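TRNA(His) guanylyltransferase (Saccharomyces cerevisiae, PDB 5XOX) adds a single guanosine in the 3'-5' direction to the -1 position of tRNA(His), using GTP, ATP and magnesium, and so marks this tRNA for histidyl-tRNA synthetase. Local coordinates at residues P20-V25 with C134-N139; L63-D68 with T87-R92; Q141-Y146 with I227-E232. All blocks are in the same frame, centred on the assembly; numbering follows the deposited sequence.

Contact 1. Residues P20-V25 with C134-N139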
loop_
_atom_site.group_PDB
_atom_site.type_symbol
_atom_site.label_atom_id
_atom_site.label_comp_id
_atom_site.label_asym_id
_atom_site.label_seq_id
_atom_site.Cartn_x
_atom_site.Cartn_y
_atom_site.Cartn_z
ATOM N N PRO A 20 3.421 5.244 12.186
ATOM C CA PRO A 20 3.886 6.086 13.290
ATOM C C PRO A 20 4.839 5.368 14.253
ATOM O O PRO A 20 4.784 4.149 14.394
ATOM C CB PRO A 20 2.582 6.486 13.985
ATOM C CG PRO A 20 1.511 6.363 12.908
ATOM C CD PRO A 20 1.953 5.242 12.049
ATOM N N GLN A 21 5.727 6.146 14.865
ATOM C CA GLN A 21 6.707 5.674 15.841
ATOM C C GLN A 21 7.698 4.657 15.226
ATOM O O GLN A 21 8.145 3.724 15.902
ATOM C CB GLN A 21 5.998 5.069 17.066
ATOM C CG GLN A 21 5.256 6.090 17.946
ATOM C CD GLN A 21 4.641 5.474 19.214
ATOM O OE1 GLN A 21 5.289 4.687 19.919
ATOM N NE2 GLN A 21 3.370 5.788 19.473
ATOM N N CYS A 22 8.030 4.841 13.948
ATOM C CA CYS A 22 9.072 4.053 13.284
ATOM C C CYS A 22 10.189 4.969 12.816
ATOM O O CYS A 22 9.916 6.026 12.261
ATOM C CB CYS A 22 8.526 3.269 12.078
ATOM S SG CYS A 22 7.286 1.993 12.430
ATOM N N TYR A 23 11.443 4.573 13.024
ATOM C CA TYR A 23 12.542 5.305 12.427
ATOM C C TYR A 23 12.435 5.177 10.927
ATOM O O TYR A 23 12.001 4.155 10.403
ATOM C CB TYR A 23 13.893 4.805 12.905
ATOM C CG TYR A 23 14.099 4.916 14.406
ATOM C CD1 TYR A 23 14.489 6.135 14.983
ATOM C CD2 TYR A 23 13.821 3.840 15.259
ATOM C CE1 TYR A 23 14.663 6.255 16.343
ATOM C CE2 TYR A 23 14.004 3.950 16.620
ATOM C CZ TYR A 23 14.416 5.164 17.156
ATOM O OH TYR A 23 14.583 5.289 18.516
ATOM N N ILE A 24 12.793 6.238 10.225
ATOM C CA ILE A 24 12.720 6.153 8.787
ATOM C C ILE A 24 14.113 6.183 8.219
ATOM O O ILE A 24 15.005 6.802 8.772
ATOM C CB ILE A 24 11.886 7.253 8.217
ATOM C CG1 ILE A 24 10.571 7.317 8.986
ATOM C CG2 ILE A 24 11.592 6.964 6.787
ATOM C CD1 ILE A 24 9.555 8.387 8.465
ATOM N N VAL A 25 14.315 5.459 7.130
ATOM C CA VAL A 25 15.549 5.589 6.393
ATOM C C VAL A 25 15.227 6.064 5.007
ATOM O O VAL A 25 14.316 5.535 4.347
ATOM C CB VAL A 25 16.314 4.294 6.301
ATOM C CG1 VAL A 25 17.592 4.561 5.580
ATOM C CG2 VAL A 25 16.586 3.709 7.678
ATOM N N CYS A 134 12.296 4.786 0.722
ATOM C CA CYS A 134 11.944 4.850 2.156
ATOM C C CYS A 134 11.772 3.505 2.879
ATOM O O CYS A 134 11.141 2.577 2.358
ATOM C CB CYS A 134 10.662 5.633 2.331
ATOM S SG CYS A 134 10.976 7.368 2.418
ATOM N N VAL A 135 12.321 3.383 4.082
ATOM C CA VAL A 135 12.119 2.145 4.844
ATOM C C VAL A 135 11.779 2.403 6.285
ATOM O O VAL A 135 12.407 3.248 6.931
ATOM C CB VAL A 135 13.333 1.211 4.781
ATOM C CG1 VAL A 135 12.952 -0.114 5.407
ATOM C CG2 VAL A 135 13.793 0.980 3.316
ATOM N N ALA A 136 10.796 1.667 6.800
ATOM C CA ALA A 136 10.382 1.886 8.189
ATOM C C ALA A 136 11.010 0.873 9.150
ATOM O O ALA A 136 10.947 -0.341 8.938
ATOM C CB ALA A 136 8.900 1.835 8.304
ATOM N N TYR A 137 11.622 1.376 10.211
ATOM C CA TYR A 137 12.165 0.503 11.226
ATOM C C TYR A 137 11.507 0.706 12.591
ATOM O O TYR A 137 11.608 1.764 13.202
ATOM C CB TYR A 137 13.667 0.685 11.281
ATOM C CG TYR A 137 14.284 0.139 10.042
ATOM C CD1 TYR A 137 14.431 -1.219 9.913
ATOM C CD2 TYR A 137 14.736 0.963 9.004
ATOM C CE1 TYR A 137 14.999 -1.776 8.776
ATOM C CE2 TYR A 137 15.316 0.414 7.859
ATOM C CZ TYR A 137 15.444 -0.966 7.758
ATOM O OH TYR A 137 16.017 -1.575 6.664
ATOM N N PRO A 138 10.823 -0.327 13.067
ATOM C CA PRO A 138 9.971 -0.166 14.246
ATOM C C PRO A 138 10.733 0.048 15.533
ATOM O O PRO A 138 10.136 0.545 16.492
ATOM C CB PRO A 138 9.166 -1.461 14.268
ATOM C CG PRO A 138 10.042 -2.443 13.540
ATOM C CD PRO A 138 10.869 -1.708 12.568
ATOM N N ASN A 139 12.022 -0.281 15.550
ATOM C CA ASN A 139 12.792 -0.091 16.772
ATOM C C ASN A 139 14.287 0.076 16.594
ATOM O O ASN A 139 14.883 -0.315 15.575
ATOM C CB ASN A 139 12.574 -1.251 17.734
ATOM C CG ASN A 139 12.613 -2.575 17.056
ATOM O OD1 ASN A 139 13.646 -2.977 16.509
ATOM N ND2 ASN A 139 11.489 -3.281 17.091
#
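Tyr-23 to Val-25 and Val-135 to Tyr-137 form an antiparallel ladder in the central sheet, which in this enzyme family resembles the palm of canonical polymerases. Strand 130-137 is an outermost strand of this sheet within the chain, while strand 23-30 runs on to the magnesium ligand Asp-29. The short strand axes approach to 4.7 Å. Tyr-23 with Tyr-137 and Val-25 with Val-135 are hydrogen-bonded pairs; Ile-24 with Ala-136 is the non-hydrogen-bonded pair between them. The first rung is uneven: Tyr-137 N reaches Tyr-23 O at 2.8 Å and almost straight (175°), whereas Tyr-23 N meets Tyr-137 O with an N-H...O angle of only 132°, the donor tilted off the carbonyl plane. The second rung is more even, with Val-25 N to Val-135 O at 2.9 Å.

On the face carrying both tyrosines, Val-25 CG2 touches the ring edge of Tyr-137 at CE2, 3.5 Å away. Val-25 places CG1 anti to its own N (chi1 -177°), which leaves CG2 beside that N for the tyrosine. The Tyr-23 ring turns its edge to Tyr-137 O and, just past the strand, to Asn-139, CE2 lying 3.9 Å from Asn-139 C. On the other face Cys-22 CB meets Ala-136 CB at 4.1 Å.

Helix 140-171 packs on Tyr-23 and Val-25. The Tyr-137 hydroxyl bonds to Val-9 O of the third subunit, and Phe-12 of that subunit meets the Tyr-137 ring edge-to-face. Main-chain bonds thus fix the strand register, while the side chains across the ladder add apolar contact and leave the Tyr-137 hydroxyl to another subunit.

Contact 2. Residues L63-D68 with T87-R92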
loop_
_atom_site.group_PDB
_atom_site.type_symbol
_atom_site.label_atom_id
_atom_site.label_comp_id
_atom_site.label_asym_id
_atom_site.label_seq_id
_atom_site.Cartn_x
_atom_site.Cartn_y
_atom_site.Cartn_z
ATOM N N LEU A 63 21.913 19.254 7.185
ATOM C CA LEU A 63 21.874 20.663 7.515
ATOM C C LEU A 63 20.446 21.177 7.322
ATOM O O LEU A 63 19.868 21.752 8.243
ATOM C CB LEU A 63 22.882 21.426 6.640
ATOM C CG LEU A 63 22.744 22.933 6.350
ATOM C CD1 LEU A 63 21.668 23.349 5.268
ATOM C CD2 LEU A 63 22.588 23.697 7.675
ATOM N N LYS A 64 19.892 20.929 6.129
ATOM C CA LYS A 64 18.568 21.399 5.719
ATOM C C LYS A 64 17.475 20.963 6.684
ATOM O O LYS A 64 16.758 21.802 7.222
ATOM C CB LYS A 64 18.242 20.913 4.305
ATOM C CG LYS A 64 16.894 21.372 3.808
ATOM C CD LYS A 64 16.874 22.870 3.529
ATOM C CE LYS A 64 15.508 23.334 3.027
ATOM N NZ LYS A 64 15.561 24.725 2.546
ATOM N N TYR A 65 17.337 19.665 6.906
ATOM C CA TYR A 65 16.518 19.192 8.024
ATOM C C TYR A 65 17.402 18.767 9.163
ATOM O O TYR A 65 17.757 17.595 9.274
ATOM C CB TYR A 65 15.679 17.995 7.586
ATOM C CG TYR A 65 15.358 18.026 6.116
ATOM C CD1 TYR A 65 14.410 18.909 5.618
ATOM C CD2 TYR A 65 16.117 17.304 5.204
ATOM C CE1 TYR A 65 14.126 18.972 4.280
ATOM C CE2 TYR A 65 15.864 17.381 3.852
ATOM C CZ TYR A 65 14.866 18.216 3.397
ATOM O OH TYR A 65 14.607 18.286 2.046
ATOM N N LYS A 66 17.635 19.693 10.080
ATOM C CA LYS A 66 18.528 19.473 11.206
ATOM C C LYS A 66 17.701 18.856 12.315
ATOM O O LYS A 66 18.226 18.191 13.196
ATOM C CB LYS A 66 19.180 20.805 11.625
ATOM C CG LYS A 66 20.071 20.852 12.874
ATOM C CD LYS A 66 20.287 22.358 13.239
ATOM C CE LYS A 66 21.405 22.662 14.269
ATOM N NZ LYS A 66 21.586 24.146 14.487
ATOM N N ASN A 67 16.385 19.024 12.214
ATOM C CA ASN A 67 15.482 18.650 13.297
ATOM C C ASN A 67 15.166 17.170 13.306
ATOM O O ASN A 67 15.064 16.566 14.371
ATOM C CB ASN A 67 14.160 19.428 13.221
ATOM C CG ASN A 67 14.341 20.911 13.417
ATOM O OD1 ASN A 67 15.148 21.343 14.239
ATOM N ND2 ASN A 67 13.548 21.705 12.699
ATOM N N ASP A 68 14.948 16.596 12.130
ATOM C CA ASP A 68 14.397 15.250 12.069
ATOM C C ASP A 68 15.430 14.119 11.811
ATOM O O ASP A 68 15.070 12.925 11.833
ATOM C CB ASP A 68 13.278 15.254 11.025
ATOM C CG ASP A 68 12.260 16.397 11.254
ATOM O OD1 ASP A 68 11.317 16.218 12.058
ATOM O OD2 ASP A 68 12.412 17.487 10.652
ATOM N N THR A 87 9.317 11.671 13.795
ATOM C CA THR A 87 9.244 12.781 12.834
ATOM C C THR A 87 7.892 12.994 12.129
ATOM O O THR A 87 7.181 12.028 11.826
ATOM C CB THR A 87 10.288 12.646 11.755
ATOM O OG1 THR A 87 10.135 13.753 10.862
ATOM C CG2 THR A 87 10.133 11.338 11.006
ATOM N N THR A 88 7.513 14.268 11.963
ATOM C CA THR A 88 6.322 14.683 11.209
ATOM C C THR A 88 6.620 15.223 9.827
ATOM O O THR A 88 5.720 15.736 9.155
ATOM C CB THR A 88 5.534 15.755 11.940
ATOM O OG1 THR A 88 6.235 17.005 11.838
ATOM C CG2 THR A 88 5.352 15.376 13.389
ATOM N N LEU A 89 7.883 15.183 9.424
ATOM C CA LEU A 89 8.286 15.788 8.153
ATOM C C LEU A 89 7.514 15.328 6.899
ATOM O O LEU A 89 7.459 14.138 6.569
ATOM C CB LEU A 89 9.773 15.540 7.946
ATOM C CG LEU A 89 10.324 16.209 6.696
ATOM C CD1 LEU A 89 9.941 17.674 6.701
ATOM C CD2 LEU A 89 11.832 16.072 6.706
ATOM N N PHE A 90 6.946 16.297 6.189
ATOM C CA PHE A 90 6.107 16.021 5.012
ATOM C C PHE A 90 4.950 15.145 5.430
ATOM O O PHE A 90 4.433 14.337 4.646
ATOM C CB PHE A 90 6.894 15.343 3.888
ATOM C CG PHE A 90 8.188 16.024 3.550
ATOM C CD1 PHE A 90 8.261 17.405 3.428
ATOM C CD2 PHE A 90 9.338 15.285 3.357
ATOM C CE1 PHE A 90 9.467 18.030 3.129
ATOM C CE2 PHE A 90 10.536 15.910 3.045
ATOM C CZ PHE A 90 10.607 17.271 2.949
ATOM N N ASN A 91 4.557 15.324 6.684
ATOM C CA ASN A 91 3.532 14.512 7.302
ATOM C C ASN A 91 3.792 13.028 7.050
ATOM O O ASN A 91 2.854 12.272 6.766
ATOM C CB ASN A 91 2.150 14.918 6.790
ATOM C CG ASN A 91 1.021 14.363 7.641
ATOM O OD1 ASN A 91 1.253 13.782 8.709
ATOM N ND2 ASN A 91 -0.212 14.559 7.181
ATOM N N ARG A 92 5.064 12.621 7.134
ATOM C CA ARG A 92 5.411 11.211 7.052
ATOM C C ARG A 92 5.105 10.583 5.693
ATOM O O ARG A 92 4.853 9.396 5.607
ATOM C CB ARG A 92 4.650 10.453 8.137
ATOM C CG ARG A 92 5.178 10.623 9.518
ATOM C CD ARG A 92 5.549 9.251 10.050
ATOM N NE ARG A 92 6.445 9.346 11.192
ATOM C CZ ARG A 92 7.025 8.309 11.786
ATOM N NH1 ARG A 92 6.818 7.079 11.344
ATOM N NH2 ARG A 92 7.834 8.513 12.815
#
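The Tyr-65 ring has Leu-89 CD2 over one face, 4.0 Å from CD1, and Lys-64 CG over the opposite one, displaced toward the rim. Its CE1 also meets Phe-90 CZ at 4.1 Å, the two side chains crossing at about a right angle. Leu-89 serves both rings, because its CG sits over the centre of one face of Phe-90, 3.5 Å above the plane. A third flat group, the Arg-92 guanidinium, receives Thr-87 O at its edge and in plane, with NE to O 2.9 Å.

Polar contact is concentrated at Thr-87. Its OG1 stands anti to the backbone N (chi1 179°), a position from which it donates to Asp-68 OD1 at 3.0 Å and accepts from Leu-89 N at 3.0 Å, nearly straight at 170°. The second bond closes an ST turn. The hydroxyl approaches Asp-68 OD1 from above the carboxylate plane, 53° out of it.

These residues join the end of helix 48-64, which Tyr-65 leaves, to the loop between strand 78-83 and helix 94-116. That last helix takes part through Phe-101, whose ring meets Tyr-65, and through Leu-97 and Leu-100, which touch Phe-90.

With its proton directed to the carboxylate and its oxygen accepting from an amide, the Thr-87 hydroxyl has a set rotation; it couples Asp-68 to the turn that presents Leu-89 to Tyr-65.

Contact 3. Residues Q141-Y146 with I227-E232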
loop_
_atom_site.group_PDB
_atom_site.type_symbol
_atom_site.label_atom_id
_atom_site.label_comp_id
_atom_site.label_asym_id
_atom_site.label_seq_id
_atom_site.Cartn_x
_atom_site.Cartn_y
_atom_site.Cartn_z
ATOM N N GLN A 141 16.825 -1.249 17.793
ATOM C CA GLN A 141 17.670 -2.395 17.459
ATOM C C GLN A 141 17.858 -2.420 15.944
ATOM O O GLN A 141 18.959 -2.305 15.433
ATOM C CB GLN A 141 17.079 -3.736 17.904
ATOM C CG GLN A 141 17.862 -4.410 19.027
ATOM C CD GLN A 141 19.361 -4.459 18.775
ATOM O OE1 GLN A 141 19.821 -4.496 17.634
ATOM N NE2 GLN A 141 20.135 -4.399 19.859
ATOM N N THR A 142 16.748 -2.463 15.236
ATOM C CA THR A 142 16.774 -2.634 13.800
ATOM C C THR A 142 17.425 -1.457 13.068
ATOM O O THR A 142 18.010 -1.625 11.985
ATOM C CB THR A 142 15.354 -2.815 13.293
ATOM O OG1 THR A 142 14.534 -1.764 13.832
ATOM C CG2 THR A 142 14.816 -4.118 13.838
ATOM N N ILE A 143 17.290 -0.258 13.625
ATOM C CA ILE A 143 17.871 0.887 12.954
ATOM C C ILE A 143 19.397 0.771 13.131
ATOM O O ILE A 143 20.194 1.053 12.208
ATOM C CB ILE A 143 17.283 2.208 13.492
ATOM C CG1 ILE A 143 17.510 3.326 12.493
ATOM C CG2 ILE A 143 17.932 2.617 14.785
ATOM C CD1 ILE A 143 16.613 3.192 11.300
ATOM N N LYS A 144 19.792 0.280 14.306
ATOM C CA LYS A 144 21.196 0.101 14.631
ATOM C C LYS A 144 21.763 -0.930 13.721
ATOM O O LYS A 144 22.805 -0.724 13.126
ATOM C CB LYS A 144 21.405 -0.298 16.090
ATOM C CG LYS A 144 21.248 0.866 17.084
ATOM C CD LYS A 144 21.377 0.380 18.516
ATOM C CE LYS A 144 21.491 1.547 19.499
ATOM N NZ LYS A 144 21.608 1.116 20.944
ATOM N N ASP A 145 21.033 -2.022 13.578
ATOM C CA ASP A 145 21.454 -3.131 12.745
ATOM C C ASP A 145 21.513 -2.719 11.281
ATOM O O ASP A 145 22.314 -3.248 10.535
ATOM C CB ASP A 145 20.518 -4.323 12.958
ATOM C CG ASP A 145 20.774 -5.013 14.298
ATOM O OD1 ASP A 145 21.305 -4.326 15.201
ATOM O OD2 ASP A 145 20.486 -6.221 14.454
ATOM N N TYR A 146 20.653 -1.773 10.893
ATOM C CA TYR A 146 20.606 -1.272 9.527
ATOM C C TYR A 146 21.926 -0.660 9.252
ATOM O O TYR A 146 22.590 -0.953 8.245
ATOM C CB TYR A 146 19.523 -0.218 9.306
ATOM C CG TYR A 146 19.724 0.502 7.966
ATOM C CD1 TYR A 146 19.198 -0.038 6.787
ATOM C CD2 TYR A 146 20.398 1.728 7.872
ATOM C CE1 TYR A 146 19.355 0.601 5.538
ATOM C CE2 TYR A 146 20.559 2.377 6.635
ATOM C CZ TYR A 146 20.033 1.798 5.476
ATOM O OH TYR A 146 20.183 2.389 4.243
ATOM N N ILE A 227 28.256 2.508 19.261
ATOM C CA ILE A 227 27.040 3.261 19.067
ATOM C C ILE A 227 26.918 4.279 20.218
ATOM O O ILE A 227 26.368 4.014 21.288
ATOM C CB ILE A 227 25.884 2.334 19.053
ATOM C CG1 ILE A 227 26.164 1.355 20.202
ATOM C CG2 ILE A 227 25.854 1.617 17.683
ATOM C CD1 ILE A 227 24.976 0.785 20.932
ATOM N N ALA A 228 27.379 5.489 19.933
ATOM C CA ALA A 228 27.215 6.608 20.825
ATOM C C ALA A 228 26.045 7.378 20.252
ATOM O O ALA A 228 25.586 8.360 20.827
ATOM C CB ALA A 228 28.480 7.454 20.897
ATOM N N GLN A 229 25.565 6.914 19.099
ATOM C CA GLN A 229 24.250 7.307 18.622
ATOM C C GLN A 229 23.176 6.968 19.651
ATOM O O GLN A 229 22.173 7.666 19.740
ATOM C CB GLN A 229 23.966 6.663 17.261
ATOM C CG GLN A 229 22.513 6.837 16.727
ATOM C CD GLN A 229 21.528 5.711 17.092
ATOM O OE1 GLN A 229 20.735 5.852 18.005
ATOM N NE2 GLN A 229 21.458 4.688 16.239
ATOM N N ILE A 230 23.414 5.926 20.452
ATOM C CA ILE A 230 22.530 5.568 21.569
ATOM C C ILE A 230 22.255 6.772 22.480
ATOM O O ILE A 230 21.116 7.002 22.879
ATOM C CB ILE A 230 23.112 4.368 22.402
ATOM C CG1 ILE A 230 22.113 3.862 23.450
ATOM C CG2 ILE A 230 24.352 4.762 23.167
ATOM C CD1 ILE A 230 20.877 3.214 22.904
ATOM N N ASP A 231 23.295 7.534 22.809
ATOM C CA ASP A 231 23.162 8.633 23.755
ATOM C C ASP A 231 22.629 9.918 23.110
ATOM O O ASP A 231 21.857 10.636 23.737
ATOM C CB ASP A 231 24.499 8.899 24.468
ATOM C CG ASP A 231 24.697 8.023 25.715
ATOM O OD1 ASP A 231 23.886 7.102 25.947
ATOM O OD2 ASP A 231 25.654 8.273 26.482
ATOM N N GLU A 232 23.023 10.209 21.872
ATOM C CA GLU A 232 22.628 11.472 21.231
ATOM C C GLU A 232 21.099 11.631 21.087
ATOM O O GLU A 232 20.577 12.754 21.119
ATOM C CB GLU A 232 23.292 11.613 19.853
ATOM C CG GLU A 232 22.915 12.914 19.135
ATOM C CD GLU A 232 23.744 13.184 17.899
ATOM O OE1 GLU A 232 24.048 12.216 17.163
ATOM O OE2 GLU A 232 24.087 14.371 17.678
#
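Lys-144 reaches from helix 140-171 toward Gln-229, Ile-227 and Ile-230. From CB the chain turns to place CG anti to the carbonyl carbon (chi1 -76°), and there CG lies 3.9 Å from Gln-229 NE2. Beyond CG it is extended, which carries CE out beside the ends of two isoleucines, Ile-227 CD1 and Ile-230 CD1 each 3.8 Å from it in directions nearly at right angles, though Ile-230 is poorly ordered. At the tip, NZ is modelled 3.4 Å from Ile-227 CD1. Its still closer approach to Ile-230 CD1 is doubtful at this 3.0 Å resolution.

The contact links two parts of the C-terminal half of the chain, the start of the long helix 140-171 and the short helix 229-232 near the chain end, both packed against the central sheet. Ile-143, one residue before the lysine, rests on Tyr-23, Val-25, Ile-82 and Tyr-137, and Gln-229 touches Ile-70 and Leu-71 of strand 69-74. An alanine in place of Lys-144 would remove everything beyond CB and would probably leave Ile-227 CD1 and the Gln-229 amide without the aliphatic stem they pack on, opening a gap between the long helix and segment 227-232.

Gln-229 bends at its second torsion (-92°), and the bend brings NE2 to the Lys-144 stem and to within 4.3 Å of Ile-143 CG2. Further round the helix, Asp-145 OD2 bonds to Tyr-8 OH of the third subunit.

Overall arrangement
Contact 1 is buried, contact 2 partly buried, and contact 3 lies at the surface. Their chemistry follows this order: paired backbone amides in the sheet, one shared hydroxyl with aromatic packing at the loop, and mainly the aliphatic part of a lysine, laid from helix 140-171 onto the loop and short helix near the chain end. Contacts 1 and 3 rest on the same sheet and helix, as strand 130-137 leads into helix 140-171, and Tyr-23 CB meets Ile-143 CD1 at 3.5 Å. Contact 2, nested within the loop closed by contact 1, touches it through Ile-24 and Thr-87. Contacts 2 and 3 do not meet, their nearest atoms about 8 Å apart. All three have residues near the third subunit.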